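Local coordinates for 2L protein (Yaba-like disease virus, PDB 3IT8) that binds tumour necrosis factor through an MHC class I-like fold, probably acting as a viral decoy that neutralises the cytokine, at residues L77-I80 with N81-D84; I33-H37 with E38-G42; S54-P57 with H58-G61. One frame throughout, in Å; residues are numbered along the deposited sequence.

The three contacts are local and follow one another along the chain, so none nests within or crosses another. Interaction 2 comes first: residues 33-42 close the hairpin between strands 28-36 and 41-47, the latter being the outermost strand at one end of the eight-stranded sheet. The chain then runs through the glycosylated loop in which interaction 3, at residues 54-61, contains a tight turn beside helix 148-174 and just ahead of helix 61-82. Interaction 1 finishes that helix at residues 77-84 and starts the return to strand 90-100. Interactions 2 and 3 lie about 8 Å apart at their nearest atoms, whereas interactions 1 and 3 are about 21 Å apart by the same measure.

Interaction 1 of 3, residues L77-I80 with N81-D84. With NAG (2-acetamido-2-deoxy-beta-D-glucopyranose), chain O.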
loop_
_atom_site.group_PDB
_atom_site.type_symbol
_atom_site.label_atom_id
_atom_site.label_comp_id
_atom_site.label_asym_id
_atom_site.label_seq_id
_atom_site.Cartn_x
_atom_site.Cartn_y
_atom_site.Cartn_z
ATOM N N LEU D 77 1.902 51.069 0.748
ATOM C CA LEU D 77 2.366 52.065 1.686
ATOM C C LEU D 77 1.597 53.378 1.505
ATOM O O LEU D 77 1.232 54.023 2.486
ATOM C CB LEU D 77 3.861 52.287 1.503
ATOM C CG LEU D 77 4.520 53.283 2.464
ATOM C CD1 LEU D 77 4.018 53.072 3.898
ATOM C CD2 LEU D 77 6.037 53.119 2.387
ATOM N N GLU D 78 1.339 53.767 0.257
ATOM C CA GLU D 78 0.602 54.997 -0.022
ATOM C C GLU D 78 -0.796 54.944 0.589
ATOM O O GLU D 78 -1.217 55.890 1.252
ATOM C CB GLU D 78 0.515 55.231 -1.536
ATOM C CG GLU D 78 1.848 55.610 -2.171
ATOM C CD GLU D 78 1.743 55.879 -3.666
ATOM O OE1 GLU D 78 0.865 56.674 -4.061
ATOM O OE2 GLU D 78 2.541 55.305 -4.442
ATOM N N GLU D 79 -1.505 53.834 0.377
ATOM C CA GLU D 79 -2.856 53.667 0.908
ATOM C C GLU D 79 -2.819 53.724 2.431
ATOM O O GLU D 79 -3.650 54.371 3.066
ATOM C CB GLU D 79 -3.452 52.332 0.456
ATOM C CG GLU D 79 -3.478 52.136 -1.049
ATOM C CD GLU D 79 -4.405 53.104 -1.758
ATOM O OE1 GLU D 79 -4.242 54.329 -1.583
ATOM O OE2 GLU D 79 -5.296 52.633 -2.499
ATOM N N ILE D 80 -1.843 53.042 3.015
ATOM C CA ILE D 80 -1.695 53.012 4.462
ATOM C C ILE D 80 -1.502 54.401 5.039
ATOM O O ILE D 80 -1.978 54.693 6.134
ATOM C CB ILE D 80 -0.500 52.135 4.882
ATOM C CG1 ILE D 80 -0.862 50.657 4.731
ATOM C CG2 ILE D 80 -0.123 52.414 6.306
ATOM C CD1 ILE D 80 0.261 49.714 5.094
ATOM N N ASN D 81 -0.816 55.266 4.303
ATOM C CA ASN D 81 -0.580 56.616 4.787
ATOM C C ASN D 81 -1.744 57.592 4.652
ATOM O O ASN D 81 -1.673 58.697 5.184
ATOM C CB ASN D 81 0.657 57.212 4.118
ATOM C CG ASN D 81 1.932 56.560 4.589
ATOM O OD1 ASN D 81 2.023 56.129 5.732
ATOM N ND2 ASN D 81 2.932 56.501 3.721
ATOM N N LYS D 82 -2.806 57.206 3.949
ATOM C CA LYS D 82 -3.950 58.101 3.803
ATOM C C LYS D 82 -4.689 58.301 5.132
ATOM O O LYS D 82 -5.037 59.431 5.482
ATOM C CB LYS D 82 -4.888 57.591 2.712
ATOM C CG LYS D 82 -4.316 57.808 1.323
ATOM C CD LYS D 82 -5.252 57.331 0.234
ATOM C CE LYS D 82 -4.657 57.607 -1.138
ATOM N NZ LYS D 82 -5.483 57.029 -2.234
ATOM N N ASN D 83 -4.933 57.216 5.872
ATOM C CA ASN D 83 -5.577 57.322 7.188
ATOM C C ASN D 83 -4.407 57.778 8.060
ATOM O O ASN D 83 -3.550 56.977 8.428
ATOM C CB ASN D 83 -6.111 55.956 7.681
ATOM C CG ASN D 83 -6.839 56.050 9.041
ATOM O OD1 ASN D 83 -6.831 57.110 9.671
ATOM N ND2 ASN D 83 -7.455 54.950 9.495
ATOM N N ASP D 84 -4.372 59.071 8.370
ATOM C CA ASP D 84 -3.289 59.658 9.154
ATOM C C ASP D 84 -2.997 59.004 10.505
ATOM O O ASP D 84 -2.027 59.368 11.174
ATOM C CB ASP D 84 -3.555 61.153 9.346
ATOM C CG ASP D 84 -2.281 61.954 9.537
ATOM O OD1 ASP D 84 -1.612 61.777 10.575
ATOM O OD2 ASP D 84 -1.947 62.760 8.643
HETATM C C1 NAG O . -8.854 54.997 9.921
HETATM C C2 NAG O . -9.041 54.549 11.400
HETATM C C3 NAG O . -10.533 54.630 11.772
HETATM C C4 NAG O . -11.024 56.057 11.545
HETATM C C5 NAG O . -10.794 56.427 10.071
HETATM C C6 NAG O . -11.223 57.842 9.729
HETATM C C7 NAG O . -8.665 52.637 12.832
HETATM C C8 NAG O . -9.806 51.648 13.029
HETATM N N2 NAG O . -8.545 53.203 11.629
HETATM O O3 NAG O . -10.740 54.258 13.130
HETATM O O4 NAG O . -12.405 56.152 11.875
HETATM O O5 NAG O . -9.388 56.321 9.740
HETATM O O6 NAG O . -11.770 57.905 8.419
HETATM O O7 NAG O . -7.901 52.881 13.771
#
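Glu-79 and Lys-82 form a salt bridge across the last turn of their helix, with Lys-82 NZ 3.0 Å from Glu-79 OE1 and on the syn side of the carboxylate. The two side chains run side by side in the same direction. Lys-82 is extended beyond CG, while a bend in Glu-79 (chi2 -66°) brings OE1 alongside the lysine's CE, at 3.3 Å. On the neighbouring flank of the helix the amide of Asn-81 packs against Leu-77, one turn earlier, its ND2 3.6 Å from the methyl CD1.

The backbone beneath is a helix running out. Asn-81 N donates to Leu-77 O at 3.0 Å and makes a weak second bond to Glu-78 O. Lys-82 N donates to Glu-79 O, three residues back, at 3.1 Å, a shortening common where an alpha helix ends. Beyond it the chain leaves the helix and carries a sugar, Asn-83 ND2 being covalently joined to C1 of an N-acetylglucosamine.

Farther out, Asn-81 OD1 accepts from Thr-88 N, tying the helix end to the returning chain, and Asp-84 makes a salt bridge with Lys-87. Ile-80 rests on Thr-86 in the same connection, while Glu-78 and Glu-79 touch the loops at Tyr-17 and Val-138. The contact thus ends helix 61-82 and turns the chain toward strand 90-100 of the eight-stranded sheet.

Interaction 2 of 3, residues I33-H37 with E38-G42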
loop_
_atom_site.group_PDB
_atom_site.type_symbol
_atom_site.label_atom_id
_atom_site.label_comp_id
_atom_site.label_asym_id
_atom_site.label_seq_id
_atom_site.Cartn_x
_atom_site.Cartn_y
_atom_site.Cartn_z
ATOM N N ILE D 33 19.250 43.814 -3.462
ATOM C CA ILE D 33 18.655 44.463 -4.615
ATOM C C ILE D 33 18.041 45.778 -4.167
ATOM O O ILE D 33 17.453 45.862 -3.087
ATOM C CB ILE D 33 17.566 43.578 -5.247
ATOM C CG1 ILE D 33 18.213 42.349 -5.896
ATOM C CG2 ILE D 33 16.753 44.395 -6.274
ATOM C CD1 ILE D 33 17.198 41.317 -6.376
ATOM N N SER D 34 18.203 46.816 -4.976
ATOM C CA SER D 34 17.629 48.112 -4.640
ATOM C C SER D 34 16.991 48.738 -5.871
ATOM O O SER D 34 17.396 48.468 -7.003
ATOM C CB SER D 34 18.691 49.026 -4.046
ATOM O OG SER D 34 19.854 48.987 -4.830
ATOM N N TYR D 35 15.969 49.551 -5.635
ATOM C CA TYR D 35 15.236 50.196 -6.701
ATOM C C TYR D 35 16.015 51.361 -7.278
ATOM O O TYR D 35 16.348 52.291 -6.558
ATOM C CB TYR D 35 13.899 50.688 -6.172
ATOM C CG TYR D 35 13.019 51.242 -7.245
ATOM C CD1 TYR D 35 12.433 50.405 -8.185
ATOM C CD2 TYR D 35 12.770 52.614 -7.329
ATOM C CE1 TYR D 35 11.611 50.919 -9.186
ATOM C CE2 TYR D 35 11.945 53.140 -8.328
ATOM C CZ TYR D 35 11.370 52.286 -9.251
ATOM O OH TYR D 35 10.550 52.796 -10.233
ATOM N N ASN D 36 16.310 51.293 -8.577
ATOM C CA ASN D 36 17.037 52.338 -9.291
ATOM C C ASN D 36 16.043 53.410 -9.770
ATOM O O ASN D 36 15.213 53.145 -10.650
ATOM C CB ASN D 36 17.731 51.719 -10.488
ATOM C CG ASN D 36 18.524 52.715 -11.254
ATOM O OD1 ASN D 36 18.011 53.750 -11.655
ATOM N ND2 ASN D 36 19.790 52.415 -11.476
ATOM N N HIS D 37 16.121 54.614 -9.209
ATOM C CA HIS D 37 15.199 55.688 -9.581
ATOM C C HIS D 37 15.342 56.242 -10.984
ATOM O O HIS D 37 14.376 56.737 -11.575
ATOM C CB HIS D 37 15.297 56.808 -8.573
ATOM C CG HIS D 37 14.681 56.462 -7.262
ATOM N ND1 HIS D 37 13.317 56.482 -7.058
ATOM C CD2 HIS D 37 15.232 56.014 -6.111
ATOM C CE1 HIS D 37 13.053 56.058 -5.834
ATOM N NE2 HIS D 37 14.198 55.767 -5.239
ATOM N N GLU D 38 16.552 56.166 -11.517
ATOM C CA GLU D 38 16.813 56.622 -12.863
ATOM C C GLU D 38 16.127 55.632 -13.811
ATOM O O GLU D 38 15.279 56.028 -14.594
ATOM C CB GLU D 38 18.318 56.635 -13.102
ATOM C CG GLU D 38 18.786 57.578 -14.189
ATOM C CD GLU D 38 20.302 57.602 -14.316
ATOM O OE1 GLU D 38 20.886 56.563 -14.699
ATOM O OE2 GLU D 38 20.913 58.655 -14.025
ATOM N N THR D 39 16.479 54.349 -13.699
ATOM C CA THR D 39 15.953 53.288 -14.541
ATOM C C THR D 39 14.514 52.872 -14.262
ATOM O O THR D 39 13.799 52.452 -15.178
ATOM C CB THR D 39 16.841 52.057 -14.425
ATOM O OG1 THR D 39 18.136 52.374 -14.929
ATOM C CG2 THR D 39 16.276 50.909 -15.206
ATOM N N ARG D 40 14.093 52.978 -13.002
ATOM C CA ARG D 40 12.737 52.607 -12.594
ATOM C C ARG D 40 12.505 51.104 -12.429
ATOM O O ARG D 40 11.402 50.611 -12.640
ATOM C CB ARG D 40 11.719 53.182 -13.576
ATOM C CG ARG D 40 11.680 54.682 -13.556
ATOM C CD ARG D 40 11.355 55.186 -12.154
ATOM N NE ARG D 40 11.459 56.640 -12.052
ATOM C CZ ARG D 40 10.664 57.512 -12.679
ATOM N NH1 ARG D 40 9.684 57.092 -13.468
ATOM N NH2 ARG D 40 10.853 58.816 -12.531
ATOM N N HIS D 41 13.549 50.381 -12.050
ATOM C CA HIS D 41 13.455 48.943 -11.818
ATOM C C HIS D 41 14.592 48.568 -10.854
ATOM O O HIS D 41 15.461 49.397 -10.573
ATOM C CB HIS D 41 13.526 48.162 -13.151
ATOM C CG HIS D 41 14.880 48.120 -13.787
ATOM N ND1 HIS D 41 15.059 47.777 -15.107
ATOM C CD2 HIS D 41 16.118 48.316 -13.283
ATOM C CE1 HIS D 41 16.348 47.762 -15.390
ATOM N NE2 HIS D 41 17.014 48.086 -14.297
ATOM N N GLY D 42 14.600 47.345 -10.334
ATOM C CA GLY D 42 15.650 46.973 -9.403
ATOM C C GLY D 42 16.972 46.571 -10.032
ATOM O O GLY D 42 17.030 46.250 -11.214
#
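Asn-36 reaches Thr-39 because its chi1 of -179° carries CG away from its own backbone N, and a chi2 of -54° then turns OD1 in over the reverse turn. There OD1 accepts Thr-39 N at 2.6 Å in a nearly straight bond, although the donor stands well above the carbonyl plane of the amide. The same oxygen lies 3.5 Å from Thr-39 CB, so the amide covers the start of the threonine side chain as well as bonding to its backbone.

Tyr-35, whose side chain departs on the other face of the hairpin, has its ring against the backbone of Arg-40, with CE1 3.4 Å from Arg-40 C. Its OH comes to 3.2 Å from Arg-40 CD. Arg-40 bends at its second torsion, which lets NE make a weak hydrogen bond to His-37 O. Tyr-35 CD2 also lies over the rim of one face of the His-37 ring.

Main-chain bonds hold the frame: Asn-36 N donates to His-41 O at 2.9 Å, and Asn-36 O receives Arg-40 N. Gly-42 CA approaches Ser-34 O at 3.3 Å as a CA-H...O contact. Outside the turn, Tyr-35 stacks on Tyr-70, His-37 NE2 bonds to Asp-18, and Gly-42 N to Asn-67.

Arg-40 and His-41 both face Asn-36, and Arg-40 adopts a left-handed backbone conformation (phi 79°): this is a G1 beta bulge, a common feature where the turn of an antiparallel hairpin meets its second strand, here in the hairpin joining strands 28-36 and 41-47.

Interaction 3 of 3, residues S54-P57 with H58-G61; sequences SRSP and HTPG. With NAG (2-acetamido-2-deoxy-beta-D-glucopyranose), chain N.
The hydroxyl OG1 of Thr-59 is held by two others. Ser-56 OG lies 2.5 Å away, a hydrogen bond in which either oxygen could be the donor, and Tyr-170 OH, from helix 148-174, supplies a further bond. The serine hydroxyl comes within range because chi1 (-175°) sets OG opposite its backbone N, and Thr-59 turns OG1 to meet it, leaving Ser-56 CB 3.3 Å from that oxygen.

Beside this side-chain link runs a backbone one. Thr-59 N donates to Ser-56 O at 2.9 Å with an N-H...O angle of 166°, from above the carbonyl plane, and closes a type I beta turn over Pro-57 and His-58. Pro-57 fits the first corner, where its ring restricts phi (here -47°) to the range needed. Pro-57 CB and His-58 CD2 approach only to 4.3 Å, a loose contact; His-58 ND1 is hydrogen-bonded to an aromatic side chain on the chain of another protein.

On the amino-terminal side the chain brushes a sugar belonging to the N-linked glycan at Asn-52: its C8 methyl is 3.5 Å from Arg-55 CG, and its N2 is 3.7 Å from Ser-54 CB. Helix 148-174 flanks the turn, with Asp-169 touching both Ser-56 and Pro-57.

With Ser-56 and Thr-59 both buried, the paired hydroxyls answer each other's polarity inside the protein and, with the main-chain bond, join the two ends of the turn twice. Fixing the turn probably helps to place His-58, at its second corner, where ND1 bonds to the partner protein.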
loop_
_atom_site.group_PDB
_atom_site.type_symbol
_atom_site.label_atom_id
_atom_site.label_comp_id
_atom_site.label_asym_id
_atom_site.label_seq_id
_atom_site.Cartn_x
_atom_site.Cartn_y
_atom_site.Cartn_z
ATOM N N SER D 54 21.628 29.622 -10.504
ATOM C CA SER D 54 21.129 28.654 -11.479
ATOM C C SER D 54 20.981 27.287 -10.844
ATOM O O SER D 54 20.267 26.444 -11.348
ATOM C CB SER D 54 22.083 28.546 -12.666
ATOM O OG SER D 54 22.140 29.767 -13.377
ATOM N N ARG D 55 21.675 27.062 -9.739
ATOM C CA ARG D 55 21.594 25.788 -9.060
ATOM C C ARG D 55 20.525 25.818 -7.975
ATOM O O ARG D 55 20.421 24.881 -7.179
ATOM C CB ARG D 55 22.950 25.422 -8.454
ATOM C CG ARG D 55 23.961 24.929 -9.477
ATOM C CD ARG D 55 24.931 23.926 -8.865
ATOM N NE ARG D 55 25.947 24.558 -8.029
ATOM C CZ ARG D 55 26.585 23.945 -7.035
ATOM N NH1 ARG D 55 26.304 22.680 -6.747
ATOM N NH2 ARG D 55 27.511 24.591 -6.330
ATOM N N SER D 56 19.727 26.888 -7.943
ATOM C CA SER D 56 18.665 27.018 -6.942
ATOM C C SER D 56 17.327 27.302 -7.608
ATOM O O SER D 56 16.774 28.393 -7.507
ATOM C CB SER D 56 18.987 28.125 -5.939
ATOM O OG SER D 56 18.011 28.146 -4.913
ATOM N N PRO D 57 16.788 26.300 -8.294
ATOM C CA PRO D 57 15.518 26.318 -9.023
ATOM C C PRO D 57 14.343 26.919 -8.266
ATOM O O PRO D 57 13.408 27.419 -8.875
ATOM C CB PRO D 57 15.267 24.841 -9.317
ATOM C CG PRO D 57 16.633 24.300 -9.445
ATOM C CD PRO D 57 17.363 24.946 -8.298
ATOM N N HIS D 58 14.388 26.865 -6.941
ATOM C CA HIS D 58 13.284 27.359 -6.143
ATOM C C HIS D 58 13.449 28.750 -5.580
ATOM O O HIS D 58 12.633 29.195 -4.779
ATOM C CB HIS D 58 12.972 26.342 -5.053
ATOM C CG HIS D 58 12.509 25.028 -5.599
ATOM N ND1 HIS D 58 11.287 24.872 -6.221
ATOM C CD2 HIS D 58 13.129 23.827 -5.682
ATOM C CE1 HIS D 58 11.176 23.632 -6.663
ATOM N NE2 HIS D 58 12.280 22.977 -6.350
ATOM N N THR D 59 14.510 29.435 -5.993
ATOM C CA THR D 59 14.712 30.809 -5.572
ATOM C C THR D 59 13.926 31.544 -6.647
ATOM O O THR D 59 14.145 31.313 -7.828
ATOM C CB THR D 59 16.183 31.219 -5.642
ATOM O OG1 THR D 59 16.945 30.416 -4.733
ATOM C CG2 THR D 59 16.338 32.677 -5.255
ATOM N N PRO D 60 12.980 32.415 -6.256
ATOM C CA PRO D 60 12.146 33.187 -7.192
ATOM C C PRO D 60 12.903 33.861 -8.346
ATOM O O PRO D 60 13.998 34.411 -8.154
ATOM C CB PRO D 60 11.469 34.209 -6.286
ATOM C CG PRO D 60 11.388 33.501 -4.965
ATOM C CD PRO D 60 12.726 32.824 -4.862
ATOM N N GLY D 61 12.310 33.824 -9.536
ATOM C CA GLY D 61 12.927 34.435 -10.703
ATOM C C GLY D 61 12.630 35.920 -10.788
ATOM O O GLY D 61 11.950 36.460 -9.917
HETATM C C1 NAG N . 26.848 27.690 -11.947
HETATM C C2 NAG N . 25.989 27.177 -13.156
HETATM C C3 NAG N . 26.798 26.449 -14.266
HETATM C C4 NAG N . 28.142 27.109 -14.530
HETATM C C5 NAG N . 28.842 27.199 -13.192
HETATM C C6 NAG N . 30.285 27.636 -13.260
HETATM C C7 NAG N . 25.017 24.963 -13.021
HETATM C C8 NAG N . 25.936 24.049 -12.219
HETATM N N2 NAG N . 24.978 26.251 -12.669
HETATM O O3 NAG N . 26.046 26.407 -15.474
HETATM O O4 NAG N . 28.901 26.322 -15.439
HETATM O O5 NAG N . 28.146 28.145 -12.372
HETATM O O6 NAG N . 30.886 27.554 -11.977
HETATM O O7 NAG N . 24.358 24.499 -13.956
#